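PDB 5JLD: arginyl-tRNA synthetase, putative, which probably joins L-arginine to its cognate tRNA(Arg) at the expense of ATP, as a class I aminoacyl-tRNA synthetase of the malaria parasite. Local coordinates for residues T80-E84 with V95-Y101; P141-M147 with S255-F259; F309-L313 with T354-I359; I405-T409 with S440-V445. All blocks are in the same frame, centred on the assembly; numbering follows the deposited sequence. Where two conformers were deposited one is given.

Contact 1: residues T80-E84 with V95-Y101; sequences TIFEE and VKLSKDY
Lys96 is met by two residues, Glu83 and Glu84, where the hairpin of strands 82-86 and 93-97, at the edge of the four-stranded antiparallel sheet of the N-terminal domain, carries a classic beta bulge. Both bulge residues bond the backbone of Lys96: Glu83 N gives to Lys96 O at 2.7 Å, and Lys96 N gives to Glu84 O at 2.9 Å. Ser98 N adds a bond to Ile81 O (2.7 Å) just past the end of strand 93-97. The Phe82 ring turns one face to Val95, whose CG1 lies 4.0 Å from the ring centroid, while Leu97 CD2 comes to the ring edge. Beside it, the beta-branched Ile81 sets CG2 3.8 Å from Tyr101 CD1, the two side chains running the same way. Ser98 caps helix 99-108: its short side chain, with chi1 70°, swings OG back to accept from Tyr101 N at 3.0 Å. Behind this layer, Phe82, Ile81 and Tyr101 rest on helix 10-25, and Leu97 touches Leu517 of helix 510-520. On the more exposed side, a water donates to both Glu83 OE1 and Leu97 O. Lys96 NZ lies 3.8 Å from Glu84 OE1, a long salt bridge, probably weak, beside three short backbone bonds that fix the register.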
loop_
_atom_site.group_PDB
_atom_site.type_symbol
_atom_site.label_atom_id
_atom_site.label_comp_id
_atom_site.label_asym_id
_atom_site.label_seq_id
_atom_site.Cartn_x
_atom_site.Cartn_y
_atom_site.Cartn_z
ATOM N N THR A 80 3.394 -33.310 11.033
ATOM C CA THR A 80 2.262 -33.952 10.383
ATOM C C THR A 80 1.583 -33.010 9.394
ATOM O O THR A 80 0.828 -33.459 8.540
ATOM C CB THR A 80 1.210 -34.451 11.394
ATOM O OG1 THR A 80 0.692 -33.345 12.143
ATOM C CG2 THR A 80 1.823 -35.470 12.352
ATOM N N ILE A 81 1.849 -31.707 9.493
ATOM C CA ILE A 81 1.215 -30.760 8.570
ATOM C C ILE A 81 1.868 -30.779 7.193
ATOM O O ILE A 81 1.337 -30.229 6.228
ATOM C CB ILE A 81 1.239 -29.330 9.120
ATOM C CG1 ILE A 81 2.668 -28.794 9.169
ATOM C CG2 ILE A 81 0.595 -29.294 10.506
ATOM C CD1 ILE A 81 2.728 -27.316 9.436
ATOM N N PHE A 82 3.032 -31.408 7.108
ATOM C CA PHE A 82 3.691 -31.631 5.832
ATOM C C PHE A 82 3.209 -32.944 5.231
ATOM O O PHE A 82 3.447 -34.010 5.796
ATOM C CB PHE A 82 5.210 -31.663 6.000
ATOM C CG PHE A 82 5.799 -30.355 6.397
ATOM C CD1 PHE A 82 5.149 -29.171 6.093
ATOM C CD2 PHE A 82 7.002 -30.304 7.083
ATOM C CE1 PHE A 82 5.689 -27.942 6.464
ATOM C CE2 PHE A 82 7.552 -29.087 7.460
ATOM C CZ PHE A 82 6.889 -27.899 7.146
ATOM N N GLU A 83 2.522 -32.868 4.099
ATOM C CA GLU A 83 2.114 -34.081 3.393
ATOM C C GLU A 83 3.326 -34.714 2.733
ATOM O O GLU A 83 3.415 -35.933 2.579
ATOM C CB GLU A 83 1.046 -33.769 2.349
ATOM C CG GLU A 83 0.852 -34.853 1.289
ATOM C CD GLU A 83 0.065 -34.340 0.104
ATOM O OE1 GLU A 83 -1.144 -34.064 0.277
ATOM O OE2 GLU A 83 0.655 -34.193 -0.991
ATOM N N GLU A 84 4.268 -33.864 2.351
ATOM C CA GLU A 84 5.474 -34.308 1.683
ATOM C C GLU A 84 6.612 -33.329 1.950
ATOM O O GLU A 84 6.399 -32.120 2.051
ATOM C CB GLU A 84 5.216 -34.455 0.183
ATOM C CG GLU A 84 6.440 -34.342 -0.695
ATOM C CD GLU A 84 6.088 -34.416 -2.168
ATOM O OE1 GLU A 84 5.011 -34.965 -2.485
ATOM O OE2 GLU A 84 6.865 -33.902 -3.005
ATOM N N VAL A 95 8.294 -28.595 0.441
ATOM C CA VAL A 95 7.248 -29.187 1.259
ATOM C C VAL A 95 5.883 -28.880 0.667
ATOM O O VAL A 95 5.686 -27.850 -0.018
ATOM C CB VAL A 95 7.280 -28.681 2.719
ATOM C CG1 VAL A 95 8.558 -29.101 3.406
ATOM C CG2 VAL A 95 7.098 -27.144 2.772
ATOM N N LYS A 96 4.960 -29.801 0.935
ATOM C CA LYS A 96 3.548 -29.648 0.617
ATOM C C LYS A 96 2.770 -29.716 1.909
ATOM O O LYS A 96 3.009 -30.599 2.738
ATOM C CB LYS A 96 3.045 -30.743 -0.328
ATOM C CG LYS A 96 3.522 -30.648 -1.761
ATOM C CD LYS A 96 2.851 -31.729 -2.617
ATOM C CE LYS A 96 3.392 -31.740 -4.038
ATOM N NZ LYS A 96 2.902 -32.906 -4.825
ATOM N N LEU A 97 1.834 -28.788 2.084
ATOM C CA LEU A 97 0.955 -28.836 3.232
ATOM C C LEU A 97 -0.051 -29.960 3.043
ATOM O O LEU A 97 -0.545 -30.174 1.942
ATOM C CB LEU A 97 0.247 -27.495 3.415
ATOM C CG LEU A 97 1.233 -26.343 3.555
ATOM C CD1 LEU A 97 0.501 -25.031 3.496
ATOM C CD2 LEU A 97 1.963 -26.502 4.880
ATOM N N SER A 98 -0.354 -30.671 4.119
ATOM C CA SER A 98 -1.367 -31.721 4.069
ATOM C C SER A 98 -2.771 -31.165 3.831
ATOM O O SER A 98 -3.071 -30.001 4.118
ATOM C CB SER A 98 -1.365 -32.524 5.367
ATOM O OG SER A 98 -1.871 -31.715 6.422
ATOM N N LYS A 99 -3.614 -32.027 3.287
ATOM C CA LYS A 99 -5.029 -31.779 3.080
ATOM C C LYS A 99 -5.716 -31.404 4.407
ATOM O O LYS A 99 -6.557 -30.493 4.471
ATOM C CB LYS A 99 -5.648 -33.043 2.442
ATOM C CG LYS A 99 -7.154 -33.189 2.510
ATOM C CD LYS A 99 -7.577 -34.565 1.969
ATOM C CE LYS A 99 -9.091 -34.694 1.904
ATOM N NZ LYS A 99 -9.725 -34.613 3.252
ATOM N N ASP A 100 -5.330 -32.086 5.482
ATOM C CA ASP A 100 -5.973 -31.845 6.768
ATOM C C ASP A 100 -5.545 -30.513 7.378
ATOM O O ASP A 100 -6.382 -29.788 7.925
ATOM C CB ASP A 100 -5.695 -32.977 7.752
ATOM C CG ASP A 100 -6.458 -32.800 9.056
ATOM O OD1 ASP A 100 -7.690 -33.023 9.063
ATOM O OD2 ASP A 100 -5.831 -32.421 10.067
ATOM N N TYR A 101 -4.263 -30.172 7.279
ATOM C CA TYR A 101 -3.839 -28.862 7.754
ATOM C C TYR A 101 -4.602 -27.742 7.043
ATOM O O TYR A 101 -5.058 -26.782 7.677
ATOM C CB TYR A 101 -2.336 -28.623 7.572
ATOM C CG TYR A 101 -1.975 -27.189 7.982
ATOM C CD1 TYR A 101 -1.958 -26.809 9.319
ATOM C CD2 TYR A 101 -1.700 -26.215 7.020
ATOM C CE1 TYR A 101 -1.652 -25.477 9.693
ATOM C CE2 TYR A 101 -1.388 -24.917 7.375
ATOM C CZ TYR A 101 -1.371 -24.544 8.706
ATOM O OH TYR A 101 -1.064 -23.232 9.018
HETATM O O HOH W 1 -1.423 -31.663 -0.377
#

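Contact 2: residues P141-M147 with S255-F259; sequences PNIAKEM and SKKEF
Phe259 slots its ring into the loop running from the first strand (133-137) of the Rossmann-type sheet into HVGH, the form taken here by the HIGH signature, which in class I synthetases belongs to the ATP site. A type II beta turn from Asn142 to Lys145 shapes the loop. Ile143 crosses the phenylalanine at about a right angle and brings CD1 to 4.1 Å from Phe259 CE2; its CG2 and CD1 both lie against Ser255 CB. Pro141 covers one ring face, its CB 3.8 Å from the ring centroid in a CH-pi contact that suits a compact, rigid ring. Ser255 O, one helical turn back, stands over the opposite face near the rim. Met147 comes obliquely, bent at its last torsion (chi3 62°), with SD 4.4 Å from the Phe259 ring centroid, a Met-aromatic contact. Lys145 O lies in plane at the ring edge, where the slightly positive ring hydrogens suit a carbonyl oxygen. Val178 and Phe185 touch Ile143, and Tyr272 touches Phe259, so loop and helix 242-265 share a buried apolar setting. The small Ser255 lets the turn come close and supplies a polar atom to it: Ala144 N donates to Ser255 OG at 2.9 Å, with an N-H...O angle of 161°.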
loop_
_atom_site.group_PDB
_atom_site.type_symbol
_atom_site.label_atom_id
_atom_site.label_comp_id
_atom_site.label_asym_id
_atom_site.label_seq_id
_atom_site.Cartn_x
_atom_site.Cartn_y
_atom_site.Cartn_z
ATOM N N PRO A 141 -0.756 17.588 -2.808
ATOM C CA PRO A 141 -0.909 18.612 -3.841
ATOM C C PRO A 141 -0.374 19.967 -3.370
ATOM O O PRO A 141 -0.076 20.141 -2.175
ATOM C CB PRO A 141 -2.420 18.674 -4.050
ATOM C CG PRO A 141 -2.976 18.331 -2.712
ATOM C CD PRO A 141 -2.034 17.279 -2.141
ATOM N N ASN A 142 -0.258 20.904 -4.311
ATOM C CA ASN A 142 0.125 22.285 -4.020
ATOM C C ASN A 142 -1.029 23.231 -4.288
ATOM O O ASN A 142 -1.631 23.172 -5.362
ATOM C CB ASN A 142 1.330 22.711 -4.860
ATOM C CG ASN A 142 2.572 21.903 -4.549
ATOM O OD1 ASN A 142 2.902 21.680 -3.386
ATOM N ND2 ASN A 142 3.269 21.460 -5.592
ATOM N N ILE A 143 -1.324 24.100 -3.316
ATOM C CA ILE A 143 -2.331 25.144 -3.469
ATOM C C ILE A 143 -2.051 25.974 -4.718
ATOM O O ILE A 143 -0.894 26.254 -5.039
ATOM C CB ILE A 143 -2.378 26.087 -2.224
ATOM C CG1 ILE A 143 -2.579 25.282 -0.934
ATOM C CG2 ILE A 143 -3.433 27.198 -2.395
ATOM C CD1 ILE A 143 -3.930 24.525 -0.818
ATOM N N ALA A 144 -3.118 26.336 -5.427
ATOM C CA ALA A 144 -3.047 27.189 -6.612
ATOM C C ALA A 144 -2.267 26.535 -7.747
ATOM O O ALA A 144 -1.772 27.213 -8.639
ATOM C CB ALA A 144 -2.437 28.552 -6.259
ATOM N N LYS A 145 -2.171 25.212 -7.706
ATOM C CA LYS A 145 -1.594 24.449 -8.801
ATOM C C LYS A 145 -2.436 23.235 -9.118
ATOM O O LYS A 145 -3.123 22.699 -8.250
ATOM C CB LYS A 145 -0.176 23.992 -8.486
ATOM C CG LYS A 145 0.828 25.098 -8.431
ATOM C CD LYS A 145 2.215 24.511 -8.373
ATOM C CE LYS A 145 3.251 25.598 -8.561
ATOM N NZ LYS A 145 4.636 25.059 -8.515
ATOM N N GLU A 146 -2.374 22.781 -10.361
ATOM C CA GLU A 146 -3.194 21.643 -10.729
ATOM C C GLU A 146 -2.591 20.393 -10.103
ATOM O O GLU A 146 -1.366 20.226 -10.045
ATOM C CB GLU A 146 -3.329 21.496 -12.242
ATOM C CG GLU A 146 -4.525 22.236 -12.812
ATOM C CD GLU A 146 -5.800 22.034 -12.045
ATOM O OE1 GLU A 146 -6.024 20.923 -11.478
ATOM O OE2 GLU A 146 -6.580 23.027 -11.916
ATOM N N MET A 147 -3.471 19.541 -9.598
ATOM C CA MET A 147 -3.094 18.187 -9.240
ATOM C C MET A 147 -2.772 17.472 -10.534
ATOM O O MET A 147 -3.515 17.598 -11.501
ATOM C CB MET A 147 -4.218 17.468 -8.493
ATOM C CG MET A 147 -4.468 17.959 -7.083
ATOM S SD MET A 147 -5.510 16.821 -6.141
ATOM C CE MET A 147 -4.476 15.351 -6.121
ATOM N N SER A 255 -8.645 26.120 -3.246
ATOM C CA SER A 255 -7.888 24.977 -3.790
ATOM C C SER A 255 -8.261 23.680 -3.087
ATOM O O SER A 255 -8.414 22.632 -3.722
ATOM C CB SER A 255 -6.381 25.210 -3.680
ATOM O OG SER A 255 -5.899 25.931 -4.799
ATOM N N LYS A 256 -8.420 23.744 -1.775
ATOM C CA LYS A 256 -8.787 22.550 -1.029
ATOM C C LYS A 256 -10.177 22.053 -1.426
ATOM O O LYS A 256 -10.406 20.845 -1.461
ATOM C CB LYS A 256 -8.713 22.817 0.471
ATOM C CG LYS A 256 -7.280 22.898 0.982
ATOM C CD LYS A 256 -7.238 23.267 2.461
ATOM C CE LYS A 256 -5.802 23.364 2.966
ATOM N NZ LYS A 256 -5.766 23.574 4.424
ATOM N N LYS A 257 -11.112 22.950 -1.744
ATOM C CA LYS A 257 -12.403 22.445 -2.229
ATOM C C LYS A 257 -12.200 21.690 -3.546
ATOM O O LYS A 257 -12.773 20.582 -3.764
ATOM C CB LYS A 257 -13.420 23.567 -2.411
ATOM N N GLU A 258 -11.360 22.269 -4.410
ATOM C CA GLU A 258 -11.099 21.608 -5.698
ATOM C C GLU A 258 -10.480 20.205 -5.507
ATOM O O GLU A 258 -10.921 19.222 -6.111
ATOM C CB GLU A 258 -10.191 22.475 -6.570
ATOM C CG GLU A 258 -10.514 22.396 -8.052
ATOM C CD GLU A 258 -11.858 23.033 -8.382
ATOM O OE1 GLU A 258 -12.136 24.143 -7.875
ATOM O OE2 GLU A 258 -12.641 22.423 -9.140
ATOM N N PHE A 259 -9.471 20.119 -4.651
ATOM C CA PHE A 259 -8.820 18.857 -4.342
ATOM C C PHE A 259 -9.830 17.858 -3.754
ATOM O O PHE A 259 -9.802 16.649 -4.075
ATOM C CB PHE A 259 -7.649 19.072 -3.366
ATOM C CG PHE A 259 -6.561 20.001 -3.886
ATOM C CD1 PHE A 259 -6.431 20.266 -5.246
ATOM C CD2 PHE A 259 -5.673 20.610 -3.003
ATOM C CE1 PHE A 259 -5.436 21.122 -5.720
ATOM C CE2 PHE A 259 -4.666 21.465 -3.464
ATOM C CZ PHE A 259 -4.547 21.720 -4.827
#

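Contact 3: residues F309-L313 with T354-I359; sequences FKVPL and THFETI
Phe309 lies against helix 353-364, in a contact that packs the insertion between the third and fourth strands of the Rossmann-type sheet on the crossover helix joining strands 343-349 and 374-380. Phe309 CG lies anti to the carbonyl carbon (chi1 -54°), and the ring comes to rest with the backbone of Thr358 over one face. Thr358 OG1 is 3.5 Å from Phe309 CG. The far end of the ring meets Glu357, whose CB is 3.7 Å from Phe309 CZ, and Thr354 CG2 approaches CD1, so a flat, wide side chain spans three helical residues. Thr358 suits this apolar place because its hydroxyl is spent within the helix: OG1 donates to Thr354 O at 2.9 Å from above the carbonyl plane, and the same oxygen accepts from Thr358 N. Val311 contributes slightly, its O lying 4.0 Å from Thr358 CG2. Leu313 then packs CG on Thr358 CG2 at 3.7 Å, the two side chains passing alongside and running opposite ways, and its CD1 reaches Ile359 CG1. Leu313, which begins strand 313-316 and pairs with Tyr304, also touches Leu362 farther along the helix. Ile359 packs on Leu332 of helix 326-337, and His355 is hydrogen-bonded through NE2 to Asp328 of that helix.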
loop_
_atom_site.group_PDB
_atom_site.type_symbol
_atom_site.label_atom_id
_atom_site.label_comp_id
_atom_site.label_asym_id
_atom_site.label_seq_id
_atom_site.Cartn_x
_atom_site.Cartn_y
_atom_site.Cartn_z
ATOM N N PHE A 309 25.721 10.834 2.291
ATOM C CA PHE A 309 25.076 11.449 1.127
ATOM C C PHE A 309 25.783 12.738 0.773
ATOM O O PHE A 309 26.140 13.516 1.662
ATOM C CB PHE A 309 23.588 11.700 1.398
ATOM C CG PHE A 309 22.843 10.470 1.842
ATOM C CD1 PHE A 309 22.313 9.590 0.915
ATOM C CD2 PHE A 309 22.681 10.193 3.193
ATOM C CE1 PHE A 309 21.637 8.450 1.329
ATOM C CE2 PHE A 309 22.003 9.061 3.609
ATOM C CZ PHE A 309 21.484 8.187 2.681
ATOM N N LYS A 310 26.006 12.962 -0.522
ATOM C CA LYS A 310 26.763 14.135 -0.947
ATOM C C LYS A 310 25.977 15.441 -0.708
ATOM O O LYS A 310 26.517 16.395 -0.163
ATOM C CB LYS A 310 27.159 14.029 -2.420
ATOM N N VAL A 311 24.711 15.473 -1.118
ATOM C CA VAL A 311 23.908 16.685 -1.015
ATOM C C VAL A 311 23.443 16.952 0.416
ATOM O O VAL A 311 22.739 16.134 1.009
ATOM C CB VAL A 311 22.678 16.624 -1.941
ATOM C CG1 VAL A 311 21.824 17.892 -1.782
ATOM C CG2 VAL A 311 23.119 16.456 -3.395
ATOM N N PRO A 312 23.849 18.099 0.977
ATOM C CA PRO A 312 23.429 18.482 2.334
ATOM C C PRO A 312 21.961 18.928 2.437
ATOM O O PRO A 312 21.357 19.331 1.439
ATOM C CB PRO A 312 24.360 19.655 2.657
ATOM C CG PRO A 312 24.617 20.267 1.329
ATOM C CD PRO A 312 24.684 19.140 0.351
ATOM N N LEU A 313 21.395 18.852 3.637
ATOM C CA LEU A 313 20.118 19.526 3.909
ATOM C C LEU A 313 20.367 21.003 4.240
ATOM O O LEU A 313 21.199 21.330 5.083
ATOM C CB LEU A 313 19.365 18.842 5.052
ATOM C CG LEU A 313 19.121 17.336 4.843
ATOM C CD1 LEU A 313 18.453 16.698 6.073
ATOM C CD2 LEU A 313 18.296 17.069 3.577
ATOM N N THR A 354 16.657 9.855 -2.167
ATOM C CA THR A 354 17.886 10.310 -1.537
ATOM C C THR A 354 17.582 11.395 -0.506
ATOM O O THR A 354 17.991 11.294 0.672
ATOM C CB THR A 354 18.874 10.841 -2.602
ATOM O OG1 THR A 354 19.015 9.865 -3.642
ATOM C CG2 THR A 354 20.226 11.159 -1.996
ATOM N N HIS A 355 16.802 12.386 -0.940
ATOM C CA HIS A 355 16.387 13.477 -0.061
ATOM C C HIS A 355 15.850 12.898 1.236
ATOM O O HIS A 355 16.375 13.206 2.318
ATOM C CB HIS A 355 15.344 14.349 -0.759
ATOM C CG HIS A 355 14.686 15.347 0.135
ATOM N ND1 HIS A 355 15.271 16.551 0.472
ATOM C CD2 HIS A 355 13.486 15.318 0.763
ATOM C CE1 HIS A 355 14.456 17.218 1.269
ATOM N NE2 HIS A 355 13.364 16.497 1.453
ATOM N N PHE A 356 14.887 11.973 1.142
ATOM C CA PHE A 356 14.270 11.509 2.389
ATOM C C PHE A 356 15.232 10.610 3.161
ATOM O O PHE A 356 15.254 10.635 4.406
ATOM C CB PHE A 356 12.915 10.822 2.138
ATOM C CG PHE A 356 11.807 11.805 1.903
ATOM C CD1 PHE A 356 11.247 12.506 2.978
ATOM C CD2 PHE A 356 11.371 12.091 0.617
ATOM C CE1 PHE A 356 10.245 13.455 2.776
ATOM C CE2 PHE A 356 10.370 13.047 0.396
ATOM C CZ PHE A 356 9.803 13.729 1.478
ATOM N N GLU A 357 16.078 9.883 2.441
ATOM C CA GLU A 357 17.065 9.065 3.123
ATOM C C GLU A 357 17.986 10.012 3.895
ATOM O O GLU A 357 18.320 9.755 5.064
ATOM C CB GLU A 357 17.837 8.176 2.135
ATOM C CG GLU A 357 17.033 6.965 1.698
ATOM C CD GLU A 357 17.868 5.897 1.015
ATOM O OE1 GLU A 357 18.655 6.242 0.108
ATOM O OE2 GLU A 357 17.737 4.711 1.397
ATOM N N THR A 358 18.309 11.146 3.275
ATOM C CA THR A 358 19.186 12.110 3.952
ATOM C C THR A 358 18.474 12.673 5.184
ATOM O O THR A 358 19.105 12.980 6.195
ATOM C CB THR A 358 19.620 13.277 3.048
ATOM O OG1 THR A 358 20.184 12.779 1.827
ATOM C CG2 THR A 358 20.660 14.138 3.761
ATOM N N ILE A 359 17.152 12.783 5.115
ATOM C CA ILE A 359 16.439 13.263 6.288
ATOM C C ILE A 359 16.486 12.194 7.378
ATOM O O ILE A 359 16.726 12.515 8.555
ATOM C CB ILE A 359 14.991 13.659 5.947
ATOM C CG1 ILE A 359 15.007 14.990 5.177
ATOM C CG2 ILE A 359 14.141 13.805 7.230
ATOM C CD1 ILE A 359 13.777 15.242 4.357
#

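Contact 4: residues I405-T409 with S440-V445; sequences IKEGT and SESLCV
This is a close, buried helix-helix crossing near the end of the catalytic domain sequence, where helix 401-420 meets helix 436-453, the latter leading toward the anticodon-binding domain. Over the short segments the axes approach to 8.6 Å, with an angle of 115° between their N-to-C directions. Gly408 makes room: lacking a side chain, it lets the sulfur of Cys444 settle against the backbone, SG lying 3.6 Å from Gly408 C. Cys444 has SG opposite its own backbone nitrogen (chi1 170°), a torsion that carries the sulfur across to the other helix, where Thr409 N is also 3.6 Å away. A small, soft, polarisable thiol fills such a place well. Beside it the methyl CG2 of Ile405 touches the sulfur at 4.0 Å and, more loosely, Val445 CG2. Thr409 has the most surface buried here. Its methyl CG2 rests 3.7 Å from Glu441 N and also meets Ser440 CB, while its hydroxyl faces the CA of Glu441. That hydroxyl is satisfied inside its own helix: OG1 donates to Ile405 O at 3.0 Å, and Thr409 N reaches the same oxygen from the opposite face of its plane. Around the crossing, Leu266 touches both Ile405 and Val445, Ser440 reaches Lys413 farther along helix 401-420, and Leu443 packs against Ile477 and Ile480 of helix 476-492, in the anticodon-binding region.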
loop_
_atom_site.group_PDB
_atom_site.type_symbol
_atom_site.label_atom_id
_atom_site.label_comp_id
_atom_site.label_asym_id
_atom_site.label_seq_id
_atom_site.Cartn_x
_atom_site.Cartn_y
_atom_site.Cartn_z
ATOM N N ILE A 405 -10.879 11.268 -15.359
ATOM C CA ILE A 405 -11.715 10.226 -14.793
ATOM C C ILE A 405 -13.111 10.221 -15.433
ATOM O O ILE A 405 -13.673 9.161 -15.635
ATOM C CB ILE A 405 -11.837 10.355 -13.262
ATOM C CG1 ILE A 405 -10.474 10.124 -12.604
ATOM C CG2 ILE A 405 -12.833 9.338 -12.721
ATOM C CD1 ILE A 405 -10.476 10.270 -11.072
ATOM N N LYS A 406 -13.672 11.381 -15.770
ATOM C CA LYS A 406 -15.009 11.381 -16.374
ATOM C C LYS A 406 -14.956 10.792 -17.789
ATOM O O LYS A 406 -15.919 10.169 -18.254
ATOM C CB LYS A 406 -15.622 12.790 -16.396
ATOM C CG LYS A 406 -15.203 13.676 -17.560
ATOM C CD LYS A 406 -16.155 14.857 -17.730
ATOM C CE LYS A 406 -16.413 15.563 -16.406
ATOM N NZ LYS A 406 -17.412 16.657 -16.546
ATOM N N GLU A 407 -13.821 10.978 -18.458
ATOM C CA GLU A 407 -13.575 10.349 -19.750
ATOM C C GLU A 407 -13.547 8.829 -19.610
ATOM O O GLU A 407 -14.191 8.100 -20.398
ATOM C CB GLU A 407 -12.259 10.842 -20.345
ATOM C CG GLU A 407 -11.794 10.034 -21.541
ATOM C CD GLU A 407 -10.698 10.729 -22.323
ATOM O OE1 GLU A 407 -10.028 11.621 -21.757
ATOM O OE2 GLU A 407 -10.515 10.386 -23.510
ATOM N N GLY A 408 -12.795 8.364 -18.608
ATOM C CA GLY A 408 -12.801 6.955 -18.268
ATOM C C GLY A 408 -14.211 6.445 -18.011
ATOM O O GLY A 408 -14.599 5.395 -18.498
ATOM N N THR A 409 -14.985 7.207 -17.250
ATOM C CA THR A 409 -16.356 6.851 -16.917
ATOM C C THR A 409 -17.178 6.666 -18.187
ATOM O O THR A 409 -17.887 5.670 -18.332
ATOM C CB THR A 409 -16.997 7.922 -15.997
ATOM O OG1 THR A 409 -16.280 7.963 -14.760
ATOM C CG2 THR A 409 -18.458 7.624 -15.717
ATOM N N SER A 440 -20.960 3.035 -13.614
ATOM C CA SER A 440 -19.876 3.308 -14.554
ATOM C C SER A 440 -18.705 4.016 -13.870
ATOM O O SER A 440 -17.547 3.650 -14.067
ATOM C CB SER A 440 -20.380 4.155 -15.725
ATOM O OG SER A 440 -21.474 3.534 -16.375
ATOM N N GLU A 441 -19.010 5.042 -13.078
ATOM C CA GLU A 441 -17.961 5.768 -12.372
ATOM C C GLU A 441 -17.220 4.834 -11.415
ATOM O O GLU A 441 -15.994 4.887 -11.301
ATOM C CB GLU A 441 -18.542 6.950 -11.605
ATOM C CG GLU A 441 -17.512 7.774 -10.845
ATOM C CD GLU A 441 -18.078 9.115 -10.391
ATOM O OE1 GLU A 441 -18.853 9.142 -9.407
ATOM O OE2 GLU A 441 -17.773 10.136 -11.047
ATOM N N SER A 442 -17.971 3.972 -10.738
ATOM C CA SER A 442 -17.378 3.002 -9.825
ATOM C C SER A 442 -16.423 2.083 -10.589
ATOM O O SER A 442 -15.275 1.881 -10.179
ATOM C CB SER A 442 -18.469 2.194 -9.123
ATOM O OG SER A 442 -17.986 1.638 -7.915
ATOM N N LEU A 443 -16.897 1.555 -11.716
ATOM C CA LEU A 443 -16.090 0.685 -12.573
ATOM C C LEU A 443 -14.791 1.363 -13.021
ATOM O O LEU A 443 -13.711 0.783 -12.906
ATOM C CB LEU A 443 -16.898 0.243 -13.799
ATOM C CG LEU A 443 -18.118 -0.641 -13.525
ATOM C CD1 LEU A 443 -18.836 -1.026 -14.818
ATOM C CD2 LEU A 443 -17.727 -1.887 -12.720
ATOM N N CYS A 444 -14.912 2.586 -13.533
ATOM C CA CYS A 444 -13.765 3.384 -13.952
ATOM C C CYS A 444 -12.743 3.609 -12.846
ATOM O O CYS A 444 -11.548 3.366 -13.020
ATOM C CB CYS A 444 -14.228 4.751 -14.461
ATOM S SG CYS A 444 -12.839 5.881 -14.720
ATOM N N VAL A 445 -13.223 4.102 -11.713
ATOM C CA VAL A 445 -12.360 4.394 -10.570
ATOM C C VAL A 445 -11.614 3.142 -10.114
ATOM O O VAL A 445 -10.382 3.149 -9.936
ATOM C CB VAL A 445 -13.188 4.986 -9.414
ATOM C CG1 VAL A 445 -12.370 5.051 -8.137
ATOM C CG2 VAL A 445 -13.708 6.373 -9.811
#

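Overall arrangement
The four contacts follow one another along the chain, none nesting within or crossing another. Contact 1 comes first and closes a hairpin with ten residues between its segments, in the N-terminal region. The remaining three fall within the class I catalytic domain. Contact 2 closes the longest loop, 107 residues, bringing the segment after strand 133-137 of the parallel sheet to helix 242-265. Contact 3 closes 40 residues and joins the start of strand 313-316 to helix 353-364; contact 4 closes 30 and crosses two helices. Contacts 2 and 4 have nearest atoms about 9 Å apart, whereas contacts 1 and 2 lie on opposite sides of the chain's centre, their centres 55 Å apart.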